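Local coordinates for protein imelysin (Bacteroides ovatus ATCC 8483, PDB 3OYV) that is an imelysin-like protein that probably takes part in bacterial iron uptake at the outer membrane, at residues N26-V31 against I257-N262; N310-I315 against Q339-F344; Q319-L324 against A333-A338. All blocks are in the same frame, centred on the assembly; numbering follows the deposited sequence. Where two conformers were deposited one is given.

Interaction 1: N26-V31 against I257-N262; sequences NYMRNV and IVLADN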
loop_
_atom_site.group_PDB
_atom_site.type_symbol
_atom_site.label_atom_id
_atom_site.label_comp_id
_atom_site.label_asym_id
_atom_site.label_seq_id
_atom_site.Cartn_x
_atom_site.Cartn_y
_atom_site.Cartn_z
ATOM N N ASN A 26 14.110 9.831 -18.285
ATOM C CA ASN A 26 13.248 8.974 -19.068
ATOM C C ASN A 26 12.674 7.798 -18.276
ATOM O O ASN A 26 11.496 7.439 -18.454
ATOM C CB ASN A 26 14.006 8.484 -20.296
ATOM C CG ASN A 26 14.166 9.587 -21.350
ATOM O OD1 ASN A 26 13.299 10.447 -21.478
ATOM N ND2 ASN A 26 15.261 9.535 -22.127
ATOM N N TYR A 27 13.504 7.178 -17.448
ATOM C CA TYR A 27 13.025 6.009 -16.705
ATOM C C TYR A 27 12.076 6.418 -15.580
ATOM O O TYR A 27 11.078 5.750 -15.340
ATOM C CB TYR A 27 14.145 5.102 -16.212
ATOM C CG TYR A 27 13.601 3.727 -15.926
ATOM C CD1 TYR A 27 13.014 2.970 -16.943
ATOM C CD2 TYR A 27 13.646 3.200 -14.649
ATOM C CE1 TYR A 27 12.509 1.728 -16.697
ATOM C CE2 TYR A 27 13.139 1.933 -14.392
ATOM C CZ TYR A 27 12.573 1.197 -15.429
ATOM O OH TYR A 27 12.069 -0.076 -15.211
HETATM N N MSE A 28 12.378 7.524 -14.896
HETATM C CA MSE A 28 11.435 8.068 -13.893
HETATM C C MSE A 28 10.087 8.310 -14.542
HETATM O O MSE A 28 9.056 7.956 -13.974
HETATM C CB MSE A 28 11.911 9.371 -13.263
HETATM C CG MSE A 28 12.872 9.237 -12.139
HETATM SE SE MSE A 28 13.033 10.875 -11.167
HETATM C CE MSE A 28 13.610 12.003 -12.623
ATOM N N ARG A 29 10.109 8.972 -15.702
ATOM C CA ARG A 29 8.866 9.218 -16.423
ATOM C C ARG A 29 8.134 7.911 -16.733
ATOM O O ARG A 29 6.921 7.814 -16.574
ATOM C CB ARG A 29 9.082 10.018 -17.725
ATOM C CG ARG A 29 7.868 10.218 -18.540
ATOM C CD ARG A 29 8.144 11.160 -19.666
ATOM N NE ARG A 29 7.000 11.127 -20.575
ATOM C CZ ARG A 29 6.847 11.891 -21.652
ATOM N NH1 ARG A 29 7.793 12.715 -22.011
ATOM N NH2 ARG A 29 5.750 11.783 -22.400
ATOM N N ASN A 30 8.878 6.919 -17.212
ATOM C CA ASN A 30 8.278 5.646 -17.545
ATOM C C ASN A 30 7.582 5.016 -16.331
ATOM O O ASN A 30 6.441 4.568 -16.410
ATOM C CB ASN A 30 9.329 4.680 -18.093
ATOM C CG ASN A 30 8.687 3.482 -18.787
ATOM O OD1 ASN A 30 8.067 3.630 -19.836
ATOM N ND2 ASN A 30 8.781 2.291 -18.169
ATOM N N VAL A 31 8.291 4.989 -15.204
ATOM C CA VAL A 31 7.741 4.351 -14.006
ATOM C C VAL A 31 6.530 5.133 -13.468
ATOM O O VAL A 31 5.519 4.534 -13.078
ATOM C CB VAL A 31 8.839 4.175 -12.961
ATOM C CG1 VAL A 31 8.274 3.663 -11.625
ATOM C CG2 VAL A 31 9.944 3.225 -13.470
ATOM N N ILE A 257 7.524 14.838 -14.180
ATOM C CA ILE A 257 7.775 15.526 -15.471
ATOM C C ILE A 257 8.525 16.864 -15.202
ATOM O O ILE A 257 9.494 17.188 -15.896
ATOM C CB ILE A 257 6.450 15.740 -16.285
ATOM C CG1 ILE A 257 5.819 14.406 -16.725
ATOM C CG2 ILE A 257 6.707 16.661 -17.503
ATOM C CD1 ILE A 257 6.664 13.585 -17.649
ATOM N N VAL A 258 8.124 17.618 -14.178
ATOM C CA VAL A 258 8.785 18.906 -13.904
ATOM C C VAL A 258 10.237 18.681 -13.493
ATOM O O VAL A 258 11.127 19.407 -13.946
ATOM C CB VAL A 258 8.013 19.751 -12.866
ATOM C CG1 VAL A 258 8.783 21.034 -12.483
ATOM C CG2 VAL A 258 6.637 20.092 -13.419
ATOM N N LEU A 259 10.482 17.632 -12.694
ATOM C CA LEU A 259 11.830 17.265 -12.291
ATOM C C LEU A 259 12.689 16.933 -13.515
ATOM O O LEU A 259 13.858 17.378 -13.587
ATOM C CB LEU A 259 11.780 16.104 -11.290
ATOM C CG LEU A 259 13.090 15.432 -10.861
ATOM C CD1 LEU A 259 14.113 16.306 -10.230
ATOM C CD2 LEU A 259 12.756 14.294 -9.895
ATOM N N ALA A 260 12.125 16.172 -14.457
ATOM C CA ALA A 260 12.832 15.813 -15.678
ATOM C C ALA A 260 13.124 17.065 -16.526
ATOM O O ALA A 260 14.223 17.201 -17.097
ATOM C CB ALA A 260 12.034 14.788 -16.485
ATOM N N ASP A 261 12.180 17.991 -16.568
ATOM C CA ASP A 261 12.300 19.168 -17.433
ATOM C C ASP A 261 13.204 20.249 -16.843
ATOM O O ASP A 261 13.799 21.025 -17.595
ATOM C CB ASP A 261 10.910 19.782 -17.697
ATOM C CG ASP A 261 10.022 18.922 -18.581
ATOM O OD1 ASP A 261 10.524 17.996 -19.281
ATOM O OD2 ASP A 261 8.807 19.195 -18.602
ATOM N N ASN A 262 13.286 20.327 -15.523
ATOM C CA ASN A 262 14.032 21.361 -14.832
ATOM C C ASN A 262 14.642 20.761 -13.554
ATOM O O ASN A 262 14.213 21.012 -12.429
ATOM C CB ASN A 262 13.127 22.577 -14.540
ATOM C CG ASN A 262 13.903 23.777 -14.050
ATOM O OD1 ASN A 262 15.113 23.682 -13.836
ATOM N ND2 ASN A 262 13.218 24.912 -13.874
#
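Arg-29 and Ile-257 bring two long helices together, 21-47 and 223-261, and their CA atoms stand 6.5 Å apart, the nearest backbone approach across the pair. From CB, which points toward the other helix, the arginine chain runs outward with CG anti to the backbone N (chi1 176°) and stays extended to NE. This straight course carries its methylenes past the end of Ile-257: CG lies 3.7 Å from Ile-257 CD1, CD comes closest at 3.5 Å to the same methyl, and NE follows 3.8 Å from it. The guanidinium lies oblique to that methyl and reaches beyond it, where it makes a cation-pi contact with Trp-326 and NH2 gives a weak hydrogen bond to Asp-330 O. Arginine suits the place because its aliphatic shaft can pack on isoleucine while its charged end finds partners beyond the isoleucine.

On the buried side of the contact the selenomethionine at Met-28, in one of two modelled conformers, lies roughly perpendicular to Leu-259. A bend at chi3 (-59°) turns its terminal methyl toward the leucine, so that SE and CE both stand 3.7 Å from Leu-259 CD2. Flexible methionine and branched leucine fill this interior position together, and Leu-351 of helix 343-351 touches both.

No hydrogen bond joins the segments. The selenomethionine and leucine form an apolar layer, with an arginine whose methylenes pack beside it; the whole is apolar packing of two helices distant in sequence, 21-47 and 223-261, within the mainly helical imelysin fold.

Interaction 2: N310-I315 against Q339-F344; sequences NAIVQI and QNVRGF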
loop_
_atom_site.group_PDB
_atom_site.type_symbol
_atom_site.label_atom_id
_atom_site.label_comp_id
_atom_site.label_asym_id
_atom_site.label_seq_id
_atom_site.Cartn_x
_atom_site.Cartn_y
_atom_site.Cartn_z
ATOM N N ASN A 310 19.988 -4.019 -9.195
ATOM C CA ASN A 310 21.054 -3.976 -10.182
ATOM C C ASN A 310 20.493 -3.747 -11.600
ATOM O O ASN A 310 21.136 -3.033 -12.399
ATOM C CB ASN A 310 21.936 -5.214 -10.126
ATOM C CG ASN A 310 22.963 -5.231 -11.238
ATOM O OD1 ASN A 310 22.823 -5.964 -12.196
ATOM N ND2 ASN A 310 23.947 -4.359 -11.142
ATOM N N ALA A 311 19.312 -4.283 -11.908
ATOM C CA ALA A 311 18.665 -4.012 -13.189
ATOM C C ALA A 311 18.297 -2.545 -13.356
ATOM O O ALA A 311 18.402 -1.999 -14.468
ATOM C CB ALA A 311 17.439 -4.883 -13.401
ATOM N N ILE A 312 17.894 -1.898 -12.257
ATOM C CA ILE A 312 17.617 -0.450 -12.327
ATOM C C ILE A 312 18.888 0.323 -12.644
ATOM O O ILE A 312 18.873 1.215 -13.482
ATOM C CB ILE A 312 16.940 0.070 -11.040
ATOM C CG1 ILE A 312 15.595 -0.632 -10.804
ATOM C CG2 ILE A 312 16.715 1.566 -11.124
ATOM C CD1 ILE A 312 15.019 -0.455 -9.373
ATOM N N VAL A 313 19.987 -0.003 -11.976
ATOM C CA VAL A 313 21.263 0.642 -12.255
ATOM C C VAL A 313 21.687 0.431 -13.720
ATOM O O VAL A 313 22.136 1.378 -14.370
ATOM C CB VAL A 313 22.343 0.169 -11.260
ATOM C CG1 VAL A 313 23.756 0.656 -11.669
ATOM C CG2 VAL A 313 21.984 0.631 -9.830
ATOM N N GLN A 314 21.499 -0.778 -14.249
ATOM C CA GLN A 314 21.819 -1.054 -15.662
ATOM C C GLN A 314 20.964 -0.185 -16.591
ATOM O O GLN A 314 21.468 0.389 -17.568
ATOM C CB GLN A 314 21.634 -2.534 -15.986
ATOM C CG GLN A 314 22.658 -3.460 -15.346
ATOM C CD GLN A 314 22.362 -4.929 -15.599
ATOM O OE1 GLN A 314 21.262 -5.298 -16.027
ATOM N NE2 GLN A 314 23.344 -5.780 -15.322
ATOM N N ILE A 315 19.679 -0.055 -16.284
ATOM C CA ILE A 315 18.784 0.867 -17.026
ATOM C C ILE A 315 19.313 2.307 -16.998
ATOM O O ILE A 315 19.378 3.001 -18.031
ATOM C CB ILE A 315 17.335 0.773 -16.459
ATOM C CG1 ILE A 315 16.695 -0.531 -16.954
ATOM C CG2 ILE A 315 16.499 2.020 -16.851
ATOM C CD1 ILE A 315 15.465 -1.003 -16.144
ATOM N N GLN A 339 7.801 -6.233 -13.204
ATOM C CA GLN A 339 7.313 -5.911 -11.856
ATOM C C GLN A 339 8.418 -5.416 -10.930
ATOM O O GLN A 339 8.230 -4.416 -10.214
ATOM C CB GLN A 339 6.610 -7.151 -11.277
ATOM C CG GLN A 339 5.283 -7.434 -11.955
ATOM C CD GLN A 339 4.631 -8.719 -11.551
ATOM O OE1 GLN A 339 5.220 -9.530 -10.837
ATOM N NE2 GLN A 339 3.387 -8.912 -11.999
ATOM N N ASN A 340 9.577 -6.063 -10.952
ATOM C CA ASN A 340 10.643 -5.760 -10.017
ATOM C C ASN A 340 11.548 -4.569 -10.397
ATOM O O ASN A 340 12.526 -4.289 -9.718
ATOM C CB ASN A 340 11.453 -7.024 -9.675
ATOM C CG ASN A 340 12.226 -7.554 -10.836
ATOM O OD1 ASN A 340 12.336 -6.898 -11.873
ATOM N ND2 ASN A 340 12.802 -8.762 -10.670
ATOM N N VAL A 341 11.189 -3.870 -11.475
ATOM C CA VAL A 341 11.828 -2.597 -11.828
ATOM C C VAL A 341 10.780 -1.523 -12.134
ATOM O O VAL A 341 11.067 -0.541 -12.809
ATOM C CB VAL A 341 12.837 -2.763 -12.997
ATOM C CG1 VAL A 341 13.998 -3.695 -12.592
ATOM C CG2 VAL A 341 12.124 -3.210 -14.281
ATOM N N ARG A 342 9.592 -1.657 -11.556
ATOM C CA ARG A 342 8.573 -0.606 -11.668
ATOM C C ARG A 342 7.941 -0.381 -10.280
ATOM O O ARG A 342 8.452 -0.858 -9.248
ATOM C CB ARG A 342 7.521 -0.974 -12.719
ATOM C CG ARG A 342 6.704 -2.178 -12.335
ATOM C CD ARG A 342 5.874 -2.669 -13.489
ATOM N NE ARG A 342 4.600 -1.977 -13.720
ATOM C CZ ARG A 342 3.851 -2.069 -14.816
ATOM N NH1 ARG A 342 4.277 -2.700 -15.924
ATOM N NH2 ARG A 342 2.675 -1.496 -14.845
ATOM N N GLY A 343 6.841 0.350 -10.286
ATOM C CA GLY A 343 6.062 0.565 -9.097
ATOM C C GLY A 343 6.590 1.630 -8.179
ATOM O O GLY A 343 7.647 2.240 -8.405
ATOM N N PHE A 344 5.857 1.804 -7.073
ATOM C CA PHE A 344 6.190 2.836 -6.114
ATOM C C PHE A 344 7.641 2.775 -5.617
ATOM O O PHE A 344 8.271 3.799 -5.400
ATOM C CB PHE A 344 5.265 2.767 -4.913
ATOM C CG PHE A 344 3.917 3.430 -5.101
ATOM C CD1 PHE A 344 3.856 4.808 -5.229
ATOM C CD2 PHE A 344 2.730 2.691 -5.079
ATOM C CE1 PHE A 344 2.659 5.432 -5.316
ATOM C CE2 PHE A 344 1.502 3.329 -5.169
ATOM C CZ PHE A 344 1.472 4.714 -5.326
#
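Ile-312 and Val-341 set the backbone geometry: their CA atoms are 6.2 Å apart where one flank of helix 309-316 meets the chain that follows the short 3-10 turn at 339-340. Across this junction Val-341 is the common partner of three helix residues. Its CG1 makes the two closer contacts, standing 3.7 Å from Ala-311 CB and 3.9 Å from Ile-312 CG1. With chi1 at -63°, CG1 is anti to the carbonyl carbon and aimed at the helix, while CG2 sits in the crowded position between backbone N and carbonyl carbon and reaches Ile-315 CD1 only at a looser 4.4 Å.

Each residue type fits its task. Ala-311 is small, so the valine methyl can come close to the helix surface. The side chains of Ile-312 and Val-341 run antiparallel alongside each other, the isoleucine offering its CG1 methylene, which also lies 4.1 Å from Val-341 CB. Ile-315, one helical turn after Ala-311, supplies a longer arm from the same flank.

Next in the chain, the CB of Arg-342 points away from helix 309-316; its NH2 forms a salt bridge with Asp-38 and its NE a hydrogen bond to Asn-301 O. Gly-343 then adopts phi 81°, a conformation that costs little without a CB; its place in the sequence matches the leading glycine of the imelysin GxHxxE signature.

Since the segments share no hydrogen bond, their side chains grip through shape and exclusion of water rather than through direction. Polar anchoring comes from next door, in the backbone bonding of Asn-340 with Asp-308, which would help hold the chain here, so a nondirectional apolar contact is combined with a directional bond beside it.

Interaction 3: Q319-L324 against A333-A338; sequences QSWSDL and AAVESA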
loop_
_atom_site.group_PDB
_atom_site.type_symbol
_atom_site.label_atom_id
_atom_site.label_comp_id
_atom_site.label_asym_id
_atom_site.label_seq_id
_atom_site.Cartn_x
_atom_site.Cartn_y
_atom_site.Cartn_z
ATOM N N GLN A 319 22.479 3.306 -22.770
ATOM C CA GLN A 319 22.395 4.302 -23.820
ATOM C C GLN A 319 20.979 4.354 -24.395
ATOM O O GLN A 319 20.514 5.410 -24.813
ATOM C CB GLN A 319 23.434 4.028 -24.915
ATOM C CG GLN A 319 23.689 5.204 -25.835
ATOM C CD GLN A 319 24.383 6.365 -25.149
ATOM O OE1 GLN A 319 25.407 6.187 -24.497
ATOM N NE2 GLN A 319 23.828 7.563 -25.292
ATOM N N SER A 320 20.262 3.218 -24.409
ATOM C CA SER A 320 18.928 3.192 -24.993
ATOM C C SER A 320 17.975 4.096 -24.222
ATOM O O SER A 320 17.221 4.860 -24.810
ATOM C CB SER A 320 18.344 1.763 -25.075
ATOM O OG SER A 320 18.175 1.217 -23.777
ATOM N N TRP A 321 17.993 4.013 -22.887
ATOM C CA TRP A 321 17.122 4.893 -22.095
ATOM C C TRP A 321 17.608 6.346 -22.136
ATOM O O TRP A 321 16.812 7.264 -22.020
ATOM C CB TRP A 321 16.977 4.393 -20.652
ATOM C CG TRP A 321 15.997 3.284 -20.516
ATOM C CD1 TRP A 321 16.267 1.950 -20.438
ATOM C CD2 TRP A 321 14.578 3.416 -20.507
ATOM N NE1 TRP A 321 15.089 1.251 -20.348
ATOM C CE2 TRP A 321 14.039 2.124 -20.393
ATOM C CE3 TRP A 321 13.705 4.510 -20.561
ATOM C CZ2 TRP A 321 12.664 1.897 -20.358
ATOM C CZ3 TRP A 321 12.339 4.279 -20.525
ATOM C CH2 TRP A 321 11.837 2.983 -20.419
ATOM N N SER A 322 18.903 6.537 -22.360
ATOM C CA SER A 322 19.451 7.908 -22.510
ATOM C C SER A 322 18.965 8.574 -23.780
ATOM O O SER A 322 18.724 9.775 -23.823
ATOM C CB SER A 322 20.990 7.887 -22.516
ATOM O OG SER A 322 21.524 9.190 -22.411
ATOM N N ASP A 323 18.875 7.784 -24.841
ATOM C CA ASP A 323 18.589 8.244 -26.203
ATOM C C ASP A 323 17.099 8.246 -26.561
ATOM O O ASP A 323 16.700 8.759 -27.598
ATOM C CB ASP A 323 19.313 7.317 -27.205
ATOM C CG ASP A 323 20.814 7.486 -27.218
ATOM O OD1 ASP A 323 21.359 8.536 -26.746
ATOM O OD2 ASP A 323 21.459 6.536 -27.751
ATOM N N LEU A 324 16.249 7.698 -25.686
ATOM C CA LEU A 324 14.825 7.594 -25.960
ATOM C C LEU A 324 14.178 8.964 -26.177
ATOM O O LEU A 324 14.451 9.909 -25.423
ATOM C CB LEU A 324 14.112 6.882 -24.796
ATOM C CG LEU A 324 12.607 6.766 -24.864
ATOM C CD1 LEU A 324 12.145 5.830 -25.976
ATOM C CD2 LEU A 324 12.066 6.303 -23.492
ATOM N N ALA A 333 3.270 5.090 -20.851
ATOM C CA ALA A 333 4.608 4.593 -20.661
ATOM C C ALA A 333 5.217 4.184 -21.999
ATOM O O ALA A 333 4.509 3.767 -22.905
ATOM C CB ALA A 333 4.595 3.397 -19.733
ATOM N N ALA A 334 6.533 4.292 -22.097
ATOM C CA ALA A 334 7.308 3.777 -23.236
ATOM C C ALA A 334 7.419 2.253 -23.213
ATOM O O ALA A 334 7.422 1.612 -24.264
ATOM C CB ALA A 334 8.720 4.391 -23.245
ATOM N N VAL A 335 7.553 1.684 -22.014
ATOM C CA VAL A 335 7.819 0.264 -21.843
ATOM C C VAL A 335 7.006 -0.273 -20.664
ATOM O O VAL A 335 7.053 0.275 -19.551
ATOM C CB VAL A 335 9.307 0.002 -21.553
ATOM C CG1 VAL A 335 9.556 -1.490 -21.271
ATOM C CG2 VAL A 335 10.213 0.478 -22.726
ATOM N N GLU A 336 6.312 -1.384 -20.908
ATOM C CA GLU A 336 5.578 -2.116 -19.890
ATOM C C GLU A 336 6.595 -2.919 -19.065
ATOM O O GLU A 336 6.745 -4.138 -19.277
ATOM C CB GLU A 336 4.509 -2.996 -20.545
ATOM C CG GLU A 336 3.469 -3.514 -19.614
ATOM C CD GLU A 336 2.555 -2.417 -19.068
ATOM O OE1 GLU A 336 2.151 -1.503 -19.848
ATOM O OE2 GLU A 336 2.223 -2.504 -17.852
ATOM N N SER A 337 7.261 -2.251 -18.128
ATOM C CA SER A 337 8.380 -2.799 -17.442
ATOM C C SER A 337 8.018 -3.995 -16.554
ATOM O O SER A 337 6.873 -4.158 -16.120
ATOM C CB SER A 337 8.984 -1.710 -16.579
ATOM O OG SER A 337 9.432 -0.570 -17.335
ATOM N N ALA A 338 9.033 -4.783 -16.252
ATOM C CA ALA A 338 8.921 -5.897 -15.309
ATOM C C ALA A 338 8.519 -5.382 -13.926
ATOM O O ALA A 338 8.866 -4.265 -13.521
ATOM C CB ALA A 338 10.243 -6.639 -15.230
#
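The indole of Trp-321 has Tyr-27 of helix 21-47 over one face, packed edge-to-face, and meets Val-335 and Ala-334 obliquely from the opposite side of its plane, at the far corner of the six-membered ring. CZ2 lies 3.7 Å and CH2 3.8 Å from Val-335 CG2, while Ala-334 CB stands 4.4 Å from CH2. This is packing of the short helix 319-323 on the irregular loop before helix 343-351, a loop that makes an inverse gamma turn centred on Glu-336. With CG anti to the carbonyl carbon (chi1 -80°), the broad tryptophan reaches from the helix to the loop, a distance that small residues could not cover. An alanine here is likely to leave Val-335 without its aromatic neighbour and open a gap between the short helix and the loop, also depriving Tyr-27 of its ring partner.

The short helix has a side-chain tie of its own: in one of two conformers, Gln-319 NE2 donates to Asp-323 OD1 (3.0 Å, 161°). The acceptor lies in the amide plane but is itself met from 40° above the carboxylate plane. Next in the chain, Leu-324 adds a second apolar touch at the surface, its CD2 resting 3.9 Å from Ala-334 CB.

Overall arrangement
Helix 21-47 ties the three contacts together. Its residues 26-31 pack on helix 223-261 in interaction 1, while Tyr-27 OH is 2.6 Å from Val-341 O of interaction 2, a probable hydrogen bond. Asn-26 ND2 lies 2.8 Å from Trp-321 O and Asn-30 OD1 3.0 Å from Val-335 N, so both segments of interaction 3 are fastened to the same helix. Interactions 2 and 3, centred about 11 Å apart, share a salt bridge of 2.8 Å between Arg-342 NH1 and Glu-336 OE2; in sequence, interaction 3 falls between the two segments of interaction 2. Interaction 2 runs into helix 343-351, which Met-28 and Leu-259 of interaction 1 also touch and which probably carries the imelysin signature.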